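Local structure of putatuve endo-xylanase (Clostridium stercorarium, 1O8P) at residues Thr99-Gly107 against Arg116-Asn124. The protein is a carbohydrate-binding module of family 6 from a putative endo-xylanase and probably binds xylan and cellulose chains for the enzyme that degrades xylan. Sequence-based numbering, arbitrary orientation.
Sequences TLLGTIYVG and RDVSATISN
Val118 holds CG1 anti to its backbone N (chi1 -176°), and Ile104 does the same with CG2. Ile104 CG2 and Val118 CG1 meet at 3.6 Å, the side chains lying at a slant to each other. The Val118 CG1 methyl also rests 3.5 Å from Tyr105 O. Ala120 turns its methyl toward the facing strand, and CB sits 3.3 Å from Thr103 O. Ile104 CG1 lies alongside that methyl. Further on, Leu101 CB packs on Ile122 CB at 4.0 Å. The strands run antiparallel and form the seam between the two sheets of the beta-sandwich, the fold of this carbohydrate-binding module. Strand 100-106 pairs with strand 87-93, where Leu101 and Gly102 form a classic beta bulge facing Val91. Strand 116-125 edges the other sheet, next to strand 74-82. One direct hydrogen bond joins strand 100-106 to strand 116-125: Ser123 N gives to Leu101 O at 3.0 Å (N-H...O 152°). Ile122 CA makes a CH...O contact with the same oxygen. Toward Val106 and Val118 the strands spread, and two waters bridge them. One water accepts from Thr103 N and donates to Thr121 O; another links Tyr105 N to Ser119 O in the same way. At the opposite end a third water links Leu100 O and Ser123 OG.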
ATOM      1  N   THR A  99     -14.573  -2.884   3.369  1.00 22.87           N
ATOM      2  CA  THR A  99     -14.347  -4.226   2.851  1.00 22.39           C
ATOM      3  C   THR A  99     -12.851  -4.562   2.715  1.00 21.55           C
ATOM      4  O   THR A  99     -12.098  -3.796   2.146  1.00 19.92           O
ATOM      5  CB  THR A  99     -15.053  -4.333   1.495  1.00 22.75           C
ATOM      6  OG1 THR A  99     -16.453  -4.074   1.684  1.00 23.77           O
ATOM      7  CG2 THR A  99     -15.006  -5.767   0.949  1.00 21.74           C
ATOM      8  N   LEU A 100     -12.458  -5.711   3.264  1.00 21.38           N
ATOM      9  CA  LEU A 100     -11.107  -6.257   3.148  1.00 21.13           C
ATOM     10  C   LEU A 100     -10.976  -6.961   1.801  1.00 21.19           C
ATOM     11  O   LEU A 100     -11.695  -7.920   1.536  1.00 21.67           O
ATOM     12  CB  LEU A 100     -10.820  -7.225   4.308  1.00 21.23           C
ATOM     13  CG  LEU A 100      -9.406  -7.865   4.320  1.00 20.67           C
ATOM     14  CD1 LEU A 100      -8.283  -6.838   4.486  1.00 15.47           C
ATOM     15  CD2 LEU A 100      -9.358  -8.979   5.395  1.00 21.27           C
ATOM     16  N   LEU A 101     -10.104  -6.456   0.934  1.00 20.49           N
ATOM     17  CA  LEU A 101      -9.894  -7.040  -0.399  1.00 20.00           C
ATOM     18  C   LEU A 101      -8.859  -8.131  -0.349  1.00 19.51           C
ATOM     19  O   LEU A 101      -8.894  -9.072  -1.139  1.00 18.69           O
ATOM     20  CB  LEU A 101      -9.394  -5.985  -1.399  1.00 19.91           C
ATOM     21  CG  LEU A 101     -10.283  -4.751  -1.542  1.00 20.52           C
ATOM     22  CD1 LEU A 101      -9.661  -3.781  -2.565  1.00 20.56           C
ATOM     23  CD2 LEU A 101     -11.651  -5.227  -1.957  1.00 17.75           C
ATOM     24  N   GLY A 102      -7.900  -7.975   0.557  1.00 19.26           N
ATOM     25  CA  GLY A 102      -6.825  -8.942   0.657  1.00 19.00           C
ATOM     26  C   GLY A 102      -5.816  -8.494   1.688  1.00 18.93           C
ATOM     27  O   GLY A 102      -5.861  -7.343   2.160  1.00 17.20           O
ATOM     28  N   THR A 103      -4.892  -9.401   1.995  1.00 17.39           N
ATOM     29  CA  THR A 103      -3.840  -9.124   2.941  1.00 18.43           C
ATOM     30  C   THR A 103      -2.498  -9.508   2.352  1.00 18.17           C
ATOM     31  O   THR A 103      -2.305 -10.656   1.934  1.00 18.87           O
ATOM     32  CB  THR A 103      -4.103  -9.932   4.262  1.00 17.52           C
ATOM     33  OG1 THR A 103      -5.372  -9.554   4.772  1.00 19.73           O
ATOM     34  CG2 THR A 103      -3.156  -9.525   5.371  1.00 18.36           C
ATOM     35  N   ILE A 104      -1.559  -8.569   2.381  1.00 19.00           N
ATOM     36  CA  ILE A 104      -0.167  -8.842   2.013  1.00 19.19           C
ATOM     37  C   ILE A 104       0.590  -9.296   3.271  1.00 19.42           C
ATOM     38  O   ILE A 104       0.652  -8.566   4.231  1.00 18.19           O
ATOM     39  CB  ILE A 104       0.523  -7.554   1.418  1.00 19.39           C
ATOM     40  CG1 ILE A 104      -0.361  -6.891   0.344  1.00 18.91           C
ATOM     41  CG2 ILE A 104       1.885  -7.922   0.850  1.00 17.42           C
ATOM     42  CD1 ILE A 104       0.308  -5.680  -0.343  1.00 15.52           C
ATOM     43  N   TYR A 105       1.196 -10.483   3.223  1.00 19.63           N
ATOM     44  CA  TYR A 105       1.944 -11.048   4.344  1.00 19.51           C
ATOM     45  C   TYR A 105       3.390 -10.741   4.079  1.00 19.34           C
ATOM     46  O   TYR A 105       4.003 -11.321   3.209  1.00 19.45           O
ATOM     47  CB  TYR A 105       1.700 -12.579   4.463  1.00 19.84           C
ATOM     48  CG  TYR A 105       0.293 -12.837   4.945  1.00 18.48           C
ATOM     49  CD1 TYR A 105      -0.019 -12.789   6.311  1.00 18.94           C
ATOM     50  CD2 TYR A 105      -0.736 -13.052   4.039  1.00 18.20           C
ATOM     51  CE1 TYR A 105      -1.330 -12.943   6.754  1.00 17.09           C
ATOM     52  CE2 TYR A 105      -2.039 -13.214   4.468  1.00 18.62           C
ATOM     53  CZ  TYR A 105      -2.328 -13.149   5.820  1.00 19.15           C
ATOM     54  OH  TYR A 105      -3.614 -13.307   6.231  1.00 18.50           O
ATOM     55  N   VAL A 106       3.927  -9.785   4.813  1.00 20.35           N
ATOM     56  CA  VAL A 106       5.282  -9.348   4.560  1.00 20.70           C
ATOM     57  C   VAL A 106       6.223 -10.042   5.563  1.00 22.39           C
ATOM     58  O   VAL A 106       6.107  -9.823   6.780  1.00 23.68           O
ATOM     59  CB  VAL A 106       5.415  -7.820   4.652  1.00 20.08           C
ATOM     60  CG1 VAL A 106       6.816  -7.420   4.198  1.00 18.34           C
ATOM     61  CG2 VAL A 106       4.323  -7.113   3.833  1.00 19.02           C
ATOM     62  N   GLY A 107       7.113 -10.900   5.051  1.00 22.52           N
ATOM     63  CA  GLY A 107       8.195 -11.435   5.855  1.00 23.62           C
ATOM     64  C   GLY A 107       9.369 -10.471   5.976  1.00 23.93           C
ATOM     65  O   GLY A 107       9.543  -9.562   5.148  1.00 24.26           O
ATOM     66  N   ARG A 116      11.806  -5.487  -1.101  1.00 22.21           N
ATOM     67  CA  ARG A 116      11.399  -6.631  -1.891  1.00 23.68           C
ATOM     68  C   ARG A 116       9.958  -6.404  -2.353  1.00 22.85           C
ATOM     69  O   ARG A 116       9.179  -5.706  -1.678  1.00 21.83           O
ATOM     70  CB  ARG A 116      11.482  -7.926  -1.059  1.00 23.45           C
ATOM     71  CG  ARG A 116      12.915  -8.411  -0.770  1.00 28.01           C
ATOM     72  CD  ARG A 116      13.906  -8.291  -1.947  1.00 34.51           C
ATOM     73  NE  ARG A 116      15.238  -8.750  -1.564  1.00 39.27           N
ATOM     74  CZ  ARG A 116      16.369  -8.056  -1.709  1.00 42.18           C
ATOM     75  NH1 ARG A 116      16.365  -6.837  -2.255  1.00 44.26           N
ATOM     76  NH2 ARG A 116      17.519  -8.594  -1.308  1.00 41.43           N
ATOM     77  N   ASP A 117       9.619  -6.995  -3.500  1.00 22.80           N
ATOM     78  CA  ASP A 117       8.246  -6.944  -4.029  1.00 22.36           C
ATOM     79  C   ASP A 117       7.472  -8.102  -3.447  1.00 22.60           C
ATOM     80  O   ASP A 117       7.889  -9.256  -3.595  1.00 21.65           O
ATOM     81  CB  ASP A 117       8.242  -7.050  -5.534  1.00 22.96           C
ATOM     82  CG  ASP A 117       8.760  -5.823  -6.186  1.00 22.56           C
ATOM     83  OD1 ASP A 117       9.158  -4.868  -5.483  1.00 23.74           O
ATOM     84  OD2 ASP A 117       8.798  -5.715  -7.419  1.00 26.96           O
ATOM     85  N   VAL A 118       6.377  -7.796  -2.746  1.00 21.19           N
ATOM     86  CA  VAL A 118       5.561  -8.823  -2.121  1.00 21.06           C
ATOM     87  C   VAL A 118       4.120  -8.726  -2.647  1.00 20.71           C
ATOM     88  O   VAL A 118       3.519  -7.647  -2.625  1.00 21.13           O
ATOM     89  CB  VAL A 118       5.629  -8.761  -0.541  1.00 21.71           C
ATOM     90  CG1 VAL A 118       4.827  -9.921   0.094  1.00 19.84           C
ATOM     91  CG2 VAL A 118       7.101  -8.821  -0.039  1.00 20.05           C
ATOM     92  N   SER A 119       3.568  -9.842  -3.107  1.00 19.84           N
ATOM     93  CA  SER A 119       2.223  -9.851  -3.718  1.00 19.89           C
ATOM     94  C   SER A 119       1.170 -10.624  -2.921  1.00 19.61           C
ATOM     95  O   SER A 119       1.493 -11.448  -2.071  1.00 19.87           O
ATOM     96  CB  SER A 119       2.267 -10.408  -5.161  1.00 19.63           C
ATOM     97  OG  SER A 119       3.194  -9.706  -5.975  1.00 21.18           O
ATOM     98  N   ALA A 120      -0.095 -10.379  -3.245  1.00 19.49           N
ATOM     99  CA  ALA A 120      -1.231 -11.098  -2.664  1.00 19.15           C
ATOM    100  C   ALA A 120      -2.356 -11.009  -3.694  1.00 19.44           C
ATOM    101  O   ALA A 120      -2.401 -10.059  -4.490  1.00 19.24           O
ATOM    102  CB  ALA A 120      -1.672 -10.465  -1.331  1.00 17.83           C
ATOM    103  N   THR A 121      -3.256 -11.986  -3.682  1.00 19.33           N
ATOM    104  CA  THR A 121      -4.494 -11.864  -4.447  1.00 20.18           C
ATOM    105  C   THR A 121      -5.477 -10.936  -3.675  1.00 19.57           C
ATOM    106  O   THR A 121      -5.395 -10.792  -2.457  1.00 19.93           O
ATOM    107  CB  THR A 121      -5.159 -13.213  -4.713  1.00 19.03           C
ATOM    108  OG1 THR A 121      -5.691 -13.695  -3.470  1.00 20.46           O
ATOM    109  CG2 THR A 121      -4.122 -14.303  -5.121  1.00 22.47           C
ATOM    110  N   ILE A 122      -6.415 -10.362  -4.412  1.00 18.77           N
ATOM    111  CA  ILE A 122      -7.480  -9.544  -3.861  1.00 18.47           C
ATOM    112  C   ILE A 122      -8.775  -9.961  -4.544  1.00 18.62           C
ATOM    113  O   ILE A 122      -8.733 -10.441  -5.677  1.00 17.19           O
ATOM    114  CB  ILE A 122      -7.174  -7.974  -4.031  1.00 17.82           C
ATOM    115  CG1 ILE A 122      -6.916  -7.527  -5.479  1.00 16.08           C
ATOM    116  CG2 ILE A 122      -6.004  -7.543  -3.175  1.00 17.30           C
ATOM    117  CD1 ILE A 122      -7.408  -6.064  -5.792  1.00 11.01           C
ATOM    118  N   SER A 123      -9.909  -9.850  -3.830  1.00 19.62           N
ATOM    119  CA  SER A 123     -11.236  -9.901  -4.453  1.00 20.22           C
ATOM    120  C   SER A 123     -11.203  -8.995  -5.661  1.00 19.69           C
ATOM    121  O   SER A 123     -10.666  -7.871  -5.583  1.00 19.16           O
ATOM    122  CB  SER A 123     -12.319  -9.345  -3.542  1.00 20.70           C
ATOM    123  OG  SER A 123     -12.331  -9.995  -2.304  1.00 24.16           O
ATOM    124  N   ASN A 124     -11.782  -9.489  -6.756  1.00 19.36           N
ATOM    125  CA  ASN A 124     -11.895  -8.737  -7.977  1.00 19.76           C
ATOM    126  C   ASN A 124     -12.536  -7.389  -7.695  1.00 18.20           C
ATOM    127  O   ASN A 124     -13.663  -7.347  -7.228  1.00 18.25           O
ATOM    128  CB  ASN A 124     -12.749  -9.496  -9.007  1.00 20.63           C
ATOM    129  CG  ASN A 124     -12.798  -8.764 -10.374  1.00 24.44           C
ATOM    130  OD1 ASN A 124     -11.767  -8.390 -10.923  1.00 29.05           O
ATOM    131  ND2 ASN A 124     -14.004  -8.533 -10.895  1.00 29.86           N
TER
HETATM  132  O   HOH W   1     -13.338  -8.768  -0.391  1.00 19.24           O
HETATM  133  O   HOH W   2      -5.198 -11.642   0.018  1.00 19.85           O
HETATM  134  O   HOH W   3       1.294 -12.073   0.550  1.00 17.34           O